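Local atomic coordinates of NADH oxidoreductase (Mesorhizobium loti, PDB entry 3PI7), a protein that probably binds NADPH and acts as an NAD(P)H-dependent oxidoreductase, perhaps a quinone reductase, of the medium-chain dehydrogenase superfamily, with a GroES-like and a Rossmann-fold domain. Residues D19-T24 against G74-K79; E31-Y36 against A67-Q72; M11-L16 against G80-F85; N57-N62 against W117-E122. All coordinates share one frame; numbering follows the deposited sequence.

Contact 1 (D19-T24 against G74-K79); sequences DGYTKT and GQPRVK. With K (potassium ion), chain G; PO4 (phosphate ion), chain E.
Arg77 and Gly20 form an antiparallel hydrogen-bonded bridge, a single pairing between two surface loops beside a potassium site. Gly20 N donates to Arg77 O at 2.8 Å, and Arg77 N returns a nearly straight bond (172°) to Gly20 O. Arg77 CB, CG and CD lie 3.4, 3.6 and 3.8 Å from Gly20 O, and the bend at chi3 (-55°) brings Arg77 NE to 2.9 Å from it. Gly20 O is thus held by two donors, Arg77 N and Arg77 NE, from opposite faces of its carbonyl plane. Farther out, NH1 bonds to Ile69 O, while NH2 divides between Asp19 O, which it meets from above the carbonyl plane, and O3 of a phosphate ion, probably from the crystallisation liquor, lying in the guanidinium plane. Asp19 O also binds the potassium ion, together with Tyr21 O, a phosphate oxygen and a water, which places the arginine in the second shell of the metal. Next to the bridge, Pro76 CB sits over a face of the Tyr21 ring, 4.1 Å from its centroid. Asp19 OD1 receives Lys79 N through its anti lone pair, at 2.9 Å and 177°.

Contact 2 (E31-Y36 against A67-Q72); sequences EAMEPY and AFIKGQ
A Schellman motif closes helix 63-69, and the residues of this helix end pack against the loop 31-36 that leads into strand 37-43. Tyr36 packs against both Ile69 and Lys70. The evidence for the motif is that Gly71 leaves the helix at phi 72°, while Gln72 N bonds to Ala67 O and Gly71 N to Phe68 O. Just ahead of that glycine, Lys70 lays its CG over one face of the Tyr36 ring, 3.9 Å from the centroid and 15° off the normal, a CH-pi contact. Pro35 CB covers the opposite face, so the ring is sandwiched between an aliphatic group of each segment. Beyond CG the turn at chi3 (135°) brings Lys70 CE to 3.8 Å from both Tyr36 OH and Glu31 OE1, and chi4 then directs NZ. The ammonium makes a long salt bridge with Glu31 OE1 and a hydrogen bond to Gly27 O, earlier in the same loop. Tyr36 OH donates to Glu31 OE2 at 2.9 Å, on its syn lone pair, and helps to hold the carboxylate near Lys70. Tyr36 CB rests on Ile69 CD1 at 4.0 Å, and the SE atom of Met33, here selenomethionine, lies 4.4 Å from Ile69 CD1. Water 2 joins the backbones by donating to Tyr36 O at 2.7 Å and to Ile69 O at 2.8 Å.

Contact 3 (M11-L16 against G80-F85); sequences MKALLL and GRPAGF
Leu16 N donates to Arg81 O at 2.8 Å and 170°, and Leu16 O takes Gly80 N at the same length. A third bond, Ala83 N to Leu14 O, is longer at 3.2 Å. The same Leu14 O also receives a CA-H...O contact from Pro82. These contacts bracket a single bridge between Leu15 and Pro82, where the proline lacks an N-H to donate. The two touching runs are 89° apart, so the loop crosses the strand and leaves it after a few residues. Pro82 CG fits against three side chains of strand 10-16: Ala13 CB at 3.7 Å, Met11 CE and Leu15 CD2. Leu16 turns the other way. With CG anti to the carbonyl carbon (chi1 -69°), Leu16 sets CD2 on Ala83 CB at 3.9 Å, and its isobutyl group also meets Phe68 and Ile69 of helix 63-69. An alanine here would keep the backbone bonds but would probably open a gap beside the Ala83 methyl and that helix. Strand 10-16 pairs with strand 37-43 as well, so the arrangement is that of a two-stranded antiparallel sheet whose strand 10-16 is bridged by a loop of the GroES-like domain.

Contact 4 (N57-N62 against W117-E122); sequences NLASIN and WGSWAE
The backbones come no closer than 5.7 Å between the CA atoms of Ala59 and Ser119 and do not bond to each other; side chains span the gap to backbone oxygens and to one another. On the loop side, Trp120 is the centre of an inverse gamma turn. Ala59 CB points into that loop, 3.4 Å from Ser119 O and close to Ser119 OG, whose hydrogen-bond partner is Glu86 O. Ala59 CB also lies at the edge of the indole, 3.6 Å from Trp120 CD1. With CG anti to the carbonyl carbon (chi1 -62°), the Trp120 ring swings toward Ser60, and Trp120 NE1 donates to Ser60 O at 3.0 Å and 163°. The oxygen is only 7° out of the indole plane. At the benzo end Ile61 crosses the tryptophan at about a right angle, with Ile61 CG1 and CG2 both near Trp120 CZ2, at 3.7 and 3.8 Å. Contacts with Leu14, Leu37 and Ile347 complete the surroundings of this buried indole. A leucine in its place would probably leave Ser60 O without its indole donor and Ile61 without the benzo ring it packs on. The arrangement joins the loop before strand 123-127 to strand 58-60 in the core of the GroES-like beta domain.

Overall arrangement
Contact 1 is the surface member, where charged and backbone groups gather round potassium and phosphate; contacts 2, 3 and 4 are largely buried. The end of helix 63-69 connects the first three: Thr22 N meets Gly71 O at 3.0 Å, a probable hydrogen bond, and the Phe68 ring packs on Phe85. Contacts 1 and 3 both rely on backbone bonding to the 74-85 run, whereas contact 2 joins its segments through ring packing, a long salt bridge and a water, and contact 4 through an indole. Strand 10-16 of contact 3 is bonded to the 117-122 loop of contact 4: Leu14 N to Trp120 O at 2.8 Å, a probable hydrogen bond, and Lys12 NZ to Glu122 OE2, a salt bridge.

Contact 1 (D19-T24 against G74-K79)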
loop_
_atom_site.group_PDB
_atom_site.type_symbol
_atom_site.label_atom_id
_atom_site.label_comp_id
_atom_site.label_asym_id
_atom_site.label_seq_id
_atom_site.Cartn_x
_atom_site.Cartn_y
_atom_site.Cartn_z
ATOM N N ASP A 19 -8.837 -7.684 -29.080
ATOM C CA ASP A 19 -9.965 -6.948 -28.546
ATOM C C ASP A 19 -9.946 -7.044 -27.022
ATOM O O ASP A 19 -9.508 -8.074 -26.468
ATOM C CB ASP A 19 -11.283 -7.498 -29.122
ATOM C CG ASP A 19 -12.416 -6.509 -28.964
ATOM O OD1 ASP A 19 -12.241 -5.338 -29.358
ATOM O OD2 ASP A 19 -13.455 -6.886 -28.385
ATOM N N GLY A 20 -10.437 -5.988 -26.350
ATOM C CA GLY A 20 -10.495 -5.959 -24.892
ATOM C C GLY A 20 -9.159 -6.216 -24.235
ATOM O O GLY A 20 -8.140 -5.616 -24.608
ATOM N N TYR A 21 -9.158 -7.120 -23.246
ATOM C CA TYR A 21 -7.953 -7.493 -22.510
ATOM C C TYR A 21 -7.564 -8.902 -22.874
ATOM O O TYR A 21 -8.394 -9.661 -23.356
ATOM C CB TYR A 21 -8.190 -7.388 -21.000
ATOM C CG TYR A 21 -8.591 -6.004 -20.545
ATOM C CD1 TYR A 21 -7.647 -4.989 -20.417
ATOM C CD2 TYR A 21 -9.916 -5.707 -20.242
ATOM C CE1 TYR A 21 -8.007 -3.719 -19.980
ATOM C CE2 TYR A 21 -10.287 -4.439 -19.806
ATOM C CZ TYR A 21 -9.323 -3.454 -19.661
ATOM O OH TYR A 21 -9.661 -2.208 -19.209
ATOM N N THR A 22 -6.324 -9.267 -22.637
ATOM C CA THR A 22 -5.909 -10.617 -22.993
ATOM C C THR A 22 -6.261 -11.636 -21.922
ATOM O O THR A 22 -6.331 -11.312 -20.732
ATOM C CB THR A 22 -4.411 -10.668 -23.317
ATOM O OG1 THR A 22 -4.115 -11.955 -23.889
ATOM C CG2 THR A 22 -3.531 -10.409 -22.109
ATOM N N LYS A 23 -6.487 -12.880 -22.369
ATOM C CA LYS A 23 -6.771 -14.013 -21.497
ATOM C C LYS A 23 -5.476 -14.805 -21.293
ATOM O O LYS A 23 -5.419 -15.704 -20.448
ATOM C CB LYS A 23 -7.883 -14.897 -22.099
ATOM C CG LYS A 23 -9.256 -14.229 -22.064
ATOM C CD LYS A 23 -10.363 -15.171 -22.494
ATOM N N THR A 24 -4.437 -14.474 -22.088
ATOM C CA THR A 24 -3.138 -15.142 -22.045
ATOM C C THR A 24 -2.021 -14.076 -21.921
ATOM O O THR A 24 -1.296 -13.871 -22.887
ATOM C CB THR A 24 -2.955 -16.056 -23.283
ATOM O OG1 THR A 24 -3.231 -15.316 -24.478
ATOM C CG2 THR A 24 -3.812 -17.316 -23.228
ATOM N N GLY A 74 -4.399 -0.907 -18.560
ATOM C CA GLY A 74 -5.627 -0.578 -17.850
ATOM C C GLY A 74 -6.684 0.063 -18.717
ATOM O O GLY A 74 -7.563 0.754 -18.206
ATOM N N GLN A 75 -6.632 -0.196 -20.028
ATOM C CA GLN A 75 -7.589 0.320 -20.999
ATOM C C GLN A 75 -7.825 -0.778 -22.018
ATOM O O GLN A 75 -6.855 -1.396 -22.435
ATOM C CB GLN A 75 -6.986 1.574 -21.656
ATOM C CG GLN A 75 -7.897 2.296 -22.621
ATOM C CD GLN A 75 -7.173 3.477 -23.210
ATOM O OE1 GLN A 75 -6.395 4.154 -22.536
ATOM N NE2 GLN A 75 -7.420 3.751 -24.473
ATOM N N PRO A 76 -9.075 -1.125 -22.373
ATOM C CA PRO A 76 -9.260 -2.229 -23.307
ATOM C C PRO A 76 -8.985 -1.829 -24.763
ATOM O O PRO A 76 -9.142 -0.679 -25.162
ATOM C CB PRO A 76 -10.729 -2.604 -23.109
ATOM C CG PRO A 76 -11.389 -1.305 -22.765
ATOM C CD PRO A 76 -10.359 -0.527 -21.976
ATOM N N ARG A 77 -8.589 -2.807 -25.547
ATOM C CA ARG A 77 -8.358 -2.639 -26.974
ATOM C C ARG A 77 -9.680 -2.623 -27.711
ATOM O O ARG A 77 -10.606 -3.349 -27.332
ATOM C CB ARG A 77 -7.539 -3.859 -27.470
ATOM C CG ARG A 77 -6.107 -3.879 -26.946
ATOM C CD ARG A 77 -5.437 -5.230 -27.220
ATOM N NE ARG A 77 -6.202 -6.365 -26.682
ATOM C CZ ARG A 77 -5.762 -7.617 -26.664
ATOM N NH1 ARG A 77 -4.552 -7.905 -27.117
ATOM N NH2 ARG A 77 -6.542 -8.597 -26.217
ATOM N N VAL A 78 -9.761 -1.848 -28.790
ATOM C CA VAL A 78 -10.900 -1.922 -29.692
ATOM C C VAL A 78 -10.308 -2.523 -30.975
ATOM O O VAL A 78 -9.521 -1.863 -31.648
ATOM C CB VAL A 78 -11.642 -0.574 -29.925
ATOM C CG1 VAL A 78 -12.792 -0.756 -30.928
ATOM C CG2 VAL A 78 -12.181 -0.033 -28.612
ATOM N N LYS A 79 -10.599 -3.797 -31.245
ATOM C CA LYS A 79 -10.079 -4.471 -32.429
ATOM C C LYS A 79 -10.327 -3.636 -33.679
ATOM O O LYS A 79 -11.424 -3.120 -33.886
ATOM C CB LYS A 79 -10.718 -5.869 -32.585
ATOM C CG LYS A 79 -10.307 -6.596 -33.854
ATOM C CD LYS A 79 -10.639 -8.103 -33.779
ATOM C CE LYS A 79 -10.314 -8.801 -35.083
ATOM N NZ LYS A 79 -8.847 -8.946 -35.314
HETATM K K K G . -10.178 -10.385 -25.324
HETATM P P PO4 E . -6.752 -12.193 -26.506
HETATM O O1 PO4 E . -6.702 -13.158 -25.219
HETATM O O2 PO4 E . -6.744 -13.064 -27.834
HETATM O O3 PO4 E . -5.450 -11.326 -26.507
HETATM O O4 PO4 E . -8.107 -11.353 -26.391
HETATM O O HOH W 1 -12.590 -9.287 -25.569
#

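Contact 2 (E31-Y36 against A67-Q72)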
loop_
_atom_site.group_PDB
_atom_site.type_symbol
_atom_site.label_atom_id
_atom_site.label_comp_id
_atom_site.label_asym_id
_atom_site.label_seq_id
_atom_site.Cartn_x
_atom_site.Cartn_y
_atom_site.Cartn_z
ATOM N N GLU A 31 8.147 -9.255 -28.414
ATOM C CA GLU A 31 8.854 -10.240 -29.193
ATOM C C GLU A 31 8.542 -10.086 -30.697
ATOM O O GLU A 31 9.393 -10.367 -31.540
ATOM C CB GLU A 31 8.502 -11.665 -28.663
ATOM C CG GLU A 31 7.070 -12.176 -28.868
ATOM C CD GLU A 31 5.877 -11.530 -28.171
ATOM O OE1 GLU A 31 6.058 -10.571 -27.386
ATOM O OE2 GLU A 31 4.742 -11.991 -28.428
ATOM N N ALA A 32 7.308 -9.683 -31.018
ATOM C CA ALA A 32 6.809 -9.501 -32.378
ATOM C C ALA A 32 5.602 -8.568 -32.379
ATOM O O ALA A 32 4.892 -8.482 -31.368
ATOM C CB ALA A 32 6.430 -10.846 -32.990
HETATM N N MSE A 33 5.351 -7.895 -33.522
HETATM C CA MSE A 33 4.191 -7.020 -33.644
HETATM C C MSE A 33 2.990 -7.754 -34.236
HETATM O O MSE A 33 1.852 -7.425 -33.913
HETATM C CB MSE A 33 4.522 -5.819 -34.550
HETATM C CG MSE A 33 5.588 -4.937 -33.982
HETATM SE SE MSE A 33 4.863 -3.530 -32.970
HETATM C CE MSE A 33 4.592 -2.173 -34.328
ATOM N N GLU A 34 3.246 -8.752 -35.115
ATOM C CA GLU A 34 2.211 -9.467 -35.870
ATOM C C GLU A 34 1.129 -10.108 -35.023
ATOM O O GLU A 34 0.001 -10.158 -35.516
ATOM C CB GLU A 34 2.820 -10.514 -36.801
ATOM C CG GLU A 34 3.708 -9.913 -37.878
ATOM C CD GLU A 34 5.161 -9.676 -37.504
ATOM O OE1 GLU A 34 5.526 -9.823 -36.312
ATOM O OE2 GLU A 34 5.924 -9.275 -38.408
ATOM N N PRO A 35 1.356 -10.573 -33.777
ATOM C CA PRO A 35 0.215 -11.112 -33.001
ATOM C C PRO A 35 -0.767 -10.010 -32.574
ATOM O O PRO A 35 -1.946 -10.282 -32.312
ATOM C CB PRO A 35 0.884 -11.667 -31.730
ATOM C CG PRO A 35 2.349 -11.735 -32.013
ATOM C CD PRO A 35 2.620 -10.666 -33.007
ATOM N N TYR A 36 -0.293 -8.764 -32.546
ATOM C CA TYR A 36 -1.006 -7.639 -31.925
ATOM C C TYR A 36 -1.441 -6.566 -32.857
ATOM O O TYR A 36 -2.380 -5.832 -32.537
ATOM C CB TYR A 36 -0.092 -6.986 -30.871
ATOM C CG TYR A 36 0.533 -7.992 -29.944
ATOM C CD1 TYR A 36 -0.255 -8.793 -29.127
ATOM C CD2 TYR A 36 1.913 -8.213 -29.947
ATOM C CE1 TYR A 36 0.313 -9.776 -28.315
ATOM C CE2 TYR A 36 2.487 -9.212 -29.158
ATOM C CZ TYR A 36 1.683 -9.984 -28.341
ATOM O OH TYR A 36 2.244 -10.942 -27.531
ATOM N N ALA A 67 2.161 -2.582 -23.527
ATOM C CA ALA A 67 1.209 -3.248 -22.636
ATOM C C ALA A 67 -0.187 -3.203 -23.233
ATOM O O ALA A 67 -0.927 -4.190 -23.193
ATOM C CB ALA A 67 1.211 -2.541 -21.268
ATOM N N PHE A 68 -0.562 -2.034 -23.800
ATOM C CA PHE A 68 -1.892 -1.879 -24.352
ATOM C C PHE A 68 -2.164 -2.812 -25.526
ATOM O O PHE A 68 -3.240 -3.415 -25.558
ATOM C CB PHE A 68 -2.132 -0.414 -24.742
ATOM C CG PHE A 68 -3.445 -0.211 -25.447
ATOM C CD1 PHE A 68 -4.639 -0.259 -24.745
ATOM C CD2 PHE A 68 -3.485 0.019 -26.823
ATOM C CE1 PHE A 68 -5.861 -0.035 -25.396
ATOM C CE2 PHE A 68 -4.706 0.217 -27.476
ATOM C CZ PHE A 68 -5.887 0.166 -26.761
ATOM N N ILE A 69 -1.245 -2.914 -26.504
ATOM C CA ILE A 69 -1.506 -3.747 -27.700
ATOM C C ILE A 69 -1.583 -5.251 -27.309
ATOM O O ILE A 69 -2.320 -6.038 -27.927
ATOM C CB ILE A 69 -0.494 -3.468 -28.847
ATOM C CG1 ILE A 69 0.938 -3.950 -28.506
ATOM C CG2 ILE A 69 -0.499 -1.967 -29.182
ATOM C CD1 ILE A 69 1.962 -3.827 -29.614
ATOM N N LYS A 70 -0.898 -5.597 -26.218
ATOM C CA LYS A 70 -0.884 -6.953 -25.687
ATOM C C LYS A 70 -2.131 -7.251 -24.870
ATOM O O LYS A 70 -2.292 -8.380 -24.439
ATOM C CB LYS A 70 0.368 -7.156 -24.832
ATOM C CG LYS A 70 1.633 -7.274 -25.688
ATOM C CD LYS A 70 2.888 -7.254 -24.815
ATOM C CE LYS A 70 3.840 -8.330 -25.261
ATOM N NZ LYS A 70 3.652 -9.585 -24.486
ATOM N N GLY A 71 -3.003 -6.254 -24.672
ATOM C CA GLY A 71 -4.220 -6.386 -23.860
ATOM C C GLY A 71 -3.925 -6.472 -22.363
ATOM O O GLY A 71 -4.712 -7.026 -21.594
ATOM N N GLN A 72 -2.774 -5.938 -21.961
ATOM C CA GLN A 72 -2.213 -5.979 -20.615
ATOM C C GLN A 72 -2.170 -4.603 -19.934
ATOM O O GLN A 72 -1.502 -4.433 -18.906
ATOM C CB GLN A 72 -0.807 -6.579 -20.685
ATOM C CG GLN A 72 -0.890 -8.065 -21.048
ATOM C CD GLN A 72 0.410 -8.725 -21.409
ATOM O OE1 GLN A 72 0.422 -9.780 -22.021
ATOM N NE2 GLN A 72 1.525 -8.127 -21.078
HETATM O O HOH W 2 -3.816 -6.270 -30.233
#

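Contact 3 (M11-L16 against G80-F85)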
loop_
_atom_site.group_PDB
_atom_site.type_symbol
_atom_site.label_atom_id
_atom_site.label_comp_id
_atom_site.label_asym_id
_atom_site.label_seq_id
_atom_site.Cartn_x
_atom_site.Cartn_y
_atom_site.Cartn_z
HETATM N N MSE A 11 -6.573 5.988 -44.969
HETATM C CA MSE A 11 -5.218 6.145 -44.403
HETATM C C MSE A 11 -4.582 4.810 -44.057
HETATM O O MSE A 11 -5.280 3.808 -43.892
HETATM C CB MSE A 11 -5.299 6.993 -43.117
HETATM C CG MSE A 11 -6.164 6.313 -42.008
HETATM SE SE MSE A 11 -6.081 7.275 -40.391
HETATM C CE MSE A 11 -6.941 6.025 -39.287
ATOM N N LYS A 12 -3.255 4.792 -43.947
ATOM C CA LYS A 12 -2.574 3.608 -43.466
ATOM C C LYS A 12 -2.460 3.739 -41.949
ATOM O O LYS A 12 -2.397 4.853 -41.425
ATOM C CB LYS A 12 -1.213 3.349 -44.135
ATOM C CG LYS A 12 -0.165 4.440 -44.077
ATOM C CD LYS A 12 1.095 3.970 -44.815
ATOM C CE LYS A 12 2.341 4.776 -44.517
ATOM N NZ LYS A 12 2.274 6.157 -45.054
ATOM N N ALA A 13 -2.481 2.599 -41.245
ATOM C CA ALA A 13 -2.437 2.572 -39.793
ATOM C C ALA A 13 -2.004 1.213 -39.308
ATOM O O ALA A 13 -2.029 0.265 -40.102
ATOM C CB ALA A 13 -3.819 2.912 -39.229
ATOM N N LEU A 14 -1.585 1.115 -38.025
ATOM C CA LEU A 14 -1.216 -0.157 -37.361
ATOM C C LEU A 14 -2.388 -0.509 -36.487
ATOM O O LEU A 14 -2.610 0.140 -35.452
ATOM C CB LEU A 14 0.091 -0.023 -36.555
ATOM C CG LEU A 14 1.293 0.512 -37.324
ATOM C CD1 LEU A 14 2.501 0.571 -36.427
ATOM C CD2 LEU A 14 1.587 -0.346 -38.591
ATOM N N LEU A 15 -3.209 -1.450 -36.969
ATOM C CA LEU A 15 -4.478 -1.798 -36.357
ATOM C C LEU A 15 -4.395 -2.895 -35.340
ATOM O O LEU A 15 -3.775 -3.926 -35.584
ATOM C CB LEU A 15 -5.459 -2.227 -37.433
ATOM C CG LEU A 15 -5.524 -1.333 -38.652
ATOM C CD1 LEU A 15 -6.383 -1.978 -39.718
ATOM C CD2 LEU A 15 -6.031 0.052 -38.288
ATOM N N LEU A 16 -5.111 -2.710 -34.234
ATOM C CA LEU A 16 -5.177 -3.723 -33.180
ATOM C C LEU A 16 -5.816 -5.001 -33.685
ATOM O O LEU A 16 -6.888 -4.967 -34.300
ATOM C CB LEU A 16 -5.971 -3.197 -31.995
ATOM C CG LEU A 16 -5.303 -2.093 -31.230
ATOM C CD1 LEU A 16 -6.323 -1.313 -30.465
ATOM C CD2 LEU A 16 -4.173 -2.638 -30.334
ATOM N N GLY A 80 -9.294 -3.523 -34.494
ATOM C CA GLY A 80 -9.358 -2.822 -35.766
ATOM C C GLY A 80 -9.042 -1.347 -35.694
ATOM O O GLY A 80 -9.056 -0.674 -36.732
ATOM N N ARG A 81 -8.807 -0.809 -34.484
ATOM C CA ARG A 81 -8.436 0.589 -34.362
ATOM C C ARG A 81 -6.941 0.716 -34.323
ATOM O O ARG A 81 -6.270 -0.166 -33.796
ATOM C CB ARG A 81 -9.030 1.233 -33.082
ATOM C CG ARG A 81 -10.521 1.147 -33.026
ATOM C CD ARG A 81 -11.205 1.918 -34.142
ATOM N NE ARG A 81 -12.649 1.762 -33.978
ATOM C CZ ARG A 81 -13.380 2.521 -33.158
ATOM N NH1 ARG A 81 -12.814 3.505 -32.472
ATOM N NH2 ARG A 81 -14.670 2.262 -32.977
ATOM N N PRO A 82 -6.414 1.839 -34.805
ATOM C CA PRO A 82 -4.980 2.093 -34.664
ATOM C C PRO A 82 -4.623 2.270 -33.199
ATOM O O PRO A 82 -5.361 2.913 -32.420
ATOM C CB PRO A 82 -4.798 3.449 -35.384
ATOM C CG PRO A 82 -5.961 3.547 -36.317
ATOM C CD PRO A 82 -7.077 2.963 -35.502
ATOM N N ALA A 83 -3.517 1.665 -32.812
ATOM C CA ALA A 83 -2.943 1.805 -31.470
ATOM C C ALA A 83 -2.069 3.100 -31.443
ATOM O O ALA A 83 -1.979 3.786 -32.452
ATOM C CB ALA A 83 -2.106 0.568 -31.159
ATOM N N GLY A 84 -1.445 3.394 -30.300
ATOM C CA GLY A 84 -0.560 4.540 -30.148
ATOM C C GLY A 84 -1.196 5.597 -29.288
ATOM O O GLY A 84 -2.264 6.136 -29.611
ATOM N N PHE A 85 -0.558 5.898 -28.185
ATOM C CA PHE A 85 -1.159 6.848 -27.256
ATOM C C PHE A 85 -0.738 8.280 -27.487
ATOM O O PHE A 85 -1.472 9.158 -27.048
ATOM C CB PHE A 85 -0.836 6.463 -25.811
ATOM C CG PHE A 85 -1.634 5.284 -25.305
ATOM C CD1 PHE A 85 -3.020 5.256 -25.427
ATOM C CD2 PHE A 85 -1.003 4.219 -24.669
ATOM C CE1 PHE A 85 -3.751 4.143 -24.996
ATOM C CE2 PHE A 85 -1.741 3.136 -24.188
ATOM C CZ PHE A 85 -3.107 3.097 -24.371
#

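Contact 4 (N57-N62 against W117-E122)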
loop_
_atom_site.group_PDB
_atom_site.type_symbol
_atom_site.label_atom_id
_atom_site.label_comp_id
_atom_site.label_asym_id
_atom_site.label_seq_id
_atom_site.Cartn_x
_atom_site.Cartn_y
_atom_site.Cartn_z
ATOM N N ASN A 57 2.648 13.475 -37.554
ATOM C CA ASN A 57 3.986 13.658 -38.080
ATOM C C ASN A 57 4.895 12.561 -37.520
ATOM O O ASN A 57 5.591 11.901 -38.283
ATOM C CB ASN A 57 4.515 15.061 -37.747
ATOM C CG ASN A 57 5.920 15.291 -38.247
ATOM O OD1 ASN A 57 6.338 14.756 -39.276
ATOM N ND2 ASN A 57 6.657 16.136 -37.568
ATOM N N LEU A 58 4.866 12.357 -36.194
ATOM C CA LEU A 58 5.681 11.363 -35.498
ATOM C C LEU A 58 4.890 10.813 -34.340
ATOM O O LEU A 58 4.190 11.578 -33.680
ATOM C CB LEU A 58 7.001 11.987 -34.972
ATOM C CG LEU A 58 8.079 12.448 -35.964
ATOM C CD1 LEU A 58 9.106 13.336 -35.278
ATOM C CD2 LEU A 58 8.803 11.267 -36.608
ATOM N N ALA A 59 4.997 9.520 -34.075
ATOM C CA ALA A 59 4.297 8.952 -32.930
ATOM C C ALA A 59 5.326 8.276 -32.035
ATOM O O ALA A 59 6.273 7.693 -32.536
ATOM C CB ALA A 59 3.227 7.956 -33.394
ATOM N N SER A 60 5.189 8.421 -30.728
ATOM C CA SER A 60 6.086 7.758 -29.781
ATOM C C SER A 60 5.678 6.327 -29.576
ATOM O O SER A 60 4.521 5.956 -29.806
ATOM C CB SER A 60 6.049 8.438 -28.414
ATOM O OG SER A 60 6.597 9.735 -28.371
ATOM N N ILE A 61 6.605 5.532 -29.058
ATOM C CA ILE A 61 6.342 4.176 -28.586
ATOM C C ILE A 61 6.753 4.161 -27.126
ATOM O O ILE A 61 7.938 4.364 -26.821
ATOM C CB ILE A 61 7.009 3.037 -29.380
ATOM C CG1 ILE A 61 6.706 3.147 -30.884
ATOM C CG2 ILE A 61 6.558 1.662 -28.802
ATOM C CD1 ILE A 61 7.669 2.320 -31.713
ATOM N N ASN A 62 5.790 3.973 -26.230
ATOM C CA ASN A 62 6.053 3.936 -24.788
ATOM C C ASN A 62 5.756 2.570 -24.207
ATOM O O ASN A 62 4.938 1.856 -24.782
ATOM C CB ASN A 62 5.170 4.965 -24.074
ATOM C CG ASN A 62 5.524 6.386 -24.414
ATOM O OD1 ASN A 62 6.656 6.832 -24.213
ATOM N ND2 ASN A 62 4.585 7.093 -25.011
ATOM N N TRP A 117 -8.661 6.020 -31.568
ATOM C CA TRP A 117 -8.070 6.384 -32.866
ATOM C C TRP A 117 -6.656 6.814 -32.562
ATOM O O TRP A 117 -6.382 7.998 -32.374
ATOM C CB TRP A 117 -8.867 7.485 -33.581
ATOM C CG TRP A 117 -10.224 7.010 -33.973
ATOM C CD1 TRP A 117 -11.400 7.279 -33.342
ATOM C CD2 TRP A 117 -10.516 6.039 -34.979
ATOM N NE1 TRP A 117 -12.428 6.607 -33.960
ATOM C CE2 TRP A 117 -11.908 5.808 -34.943
ATOM C CE3 TRP A 117 -9.742 5.374 -35.947
ATOM C CZ2 TRP A 117 -12.539 4.940 -35.825
ATOM C CZ3 TRP A 117 -10.373 4.499 -36.823
ATOM C CH2 TRP A 117 -11.756 4.290 -36.752
ATOM N N GLY A 118 -5.788 5.822 -32.458
ATOM C CA GLY A 118 -4.415 5.999 -32.013
ATOM C C GLY A 118 -3.476 6.751 -32.903
ATOM O O GLY A 118 -3.740 6.957 -34.087
ATOM N N SER A 119 -2.297 7.048 -32.352
ATOM C CA SER A 119 -1.309 7.812 -33.101
ATOM C C SER A 119 -0.520 6.990 -34.141
ATOM O O SER A 119 0.241 7.590 -34.879
ATOM C CB SER A 119 -0.326 8.449 -32.130
ATOM O OG SER A 119 0.360 7.460 -31.388
ATOM N N TRP A 120 -0.619 5.656 -34.161
ATOM C CA TRP A 120 0.153 4.812 -35.106
ATOM C C TRP A 120 -0.668 4.674 -36.396
ATOM O O TRP A 120 -1.129 3.595 -36.790
ATOM C CB TRP A 120 0.519 3.456 -34.490
ATOM C CG TRP A 120 1.389 3.557 -33.275
ATOM C CD1 TRP A 120 1.932 4.686 -32.728
ATOM C CD2 TRP A 120 1.783 2.480 -32.439
ATOM N NE1 TRP A 120 2.632 4.374 -31.598
ATOM C CE2 TRP A 120 2.574 3.024 -31.399
ATOM C CE3 TRP A 120 1.550 1.104 -32.465
ATOM C CZ2 TRP A 120 3.140 2.233 -30.404
ATOM C CZ3 TRP A 120 2.125 0.315 -31.474
ATOM C CH2 TRP A 120 2.865 0.887 -30.438
ATOM N N ALA A 121 -0.874 5.838 -37.017
ATOM C CA ALA A 121 -1.774 6.054 -38.118
ATOM C C ALA A 121 -1.463 7.366 -38.754
ATOM O O ALA A 121 -0.851 8.220 -38.119
ATOM C CB ALA A 121 -3.199 6.087 -37.571
ATOM N N GLU A 122 -1.877 7.546 -39.999
ATOM C CA GLU A 122 -1.663 8.816 -40.655
ATOM C C GLU A 122 -2.455 9.943 -39.999
ATOM O O GLU A 122 -2.014 11.089 -40.043
ATOM C CB GLU A 122 -2.000 8.693 -42.134
ATOM C CG GLU A 122 -0.840 8.027 -42.852
ATOM C CD GLU A 122 -1.015 7.778 -44.336
ATOM O OE1 GLU A 122 -2.134 7.413 -44.754
ATOM O OE2 GLU A 122 0.011 7.794 -45.049
#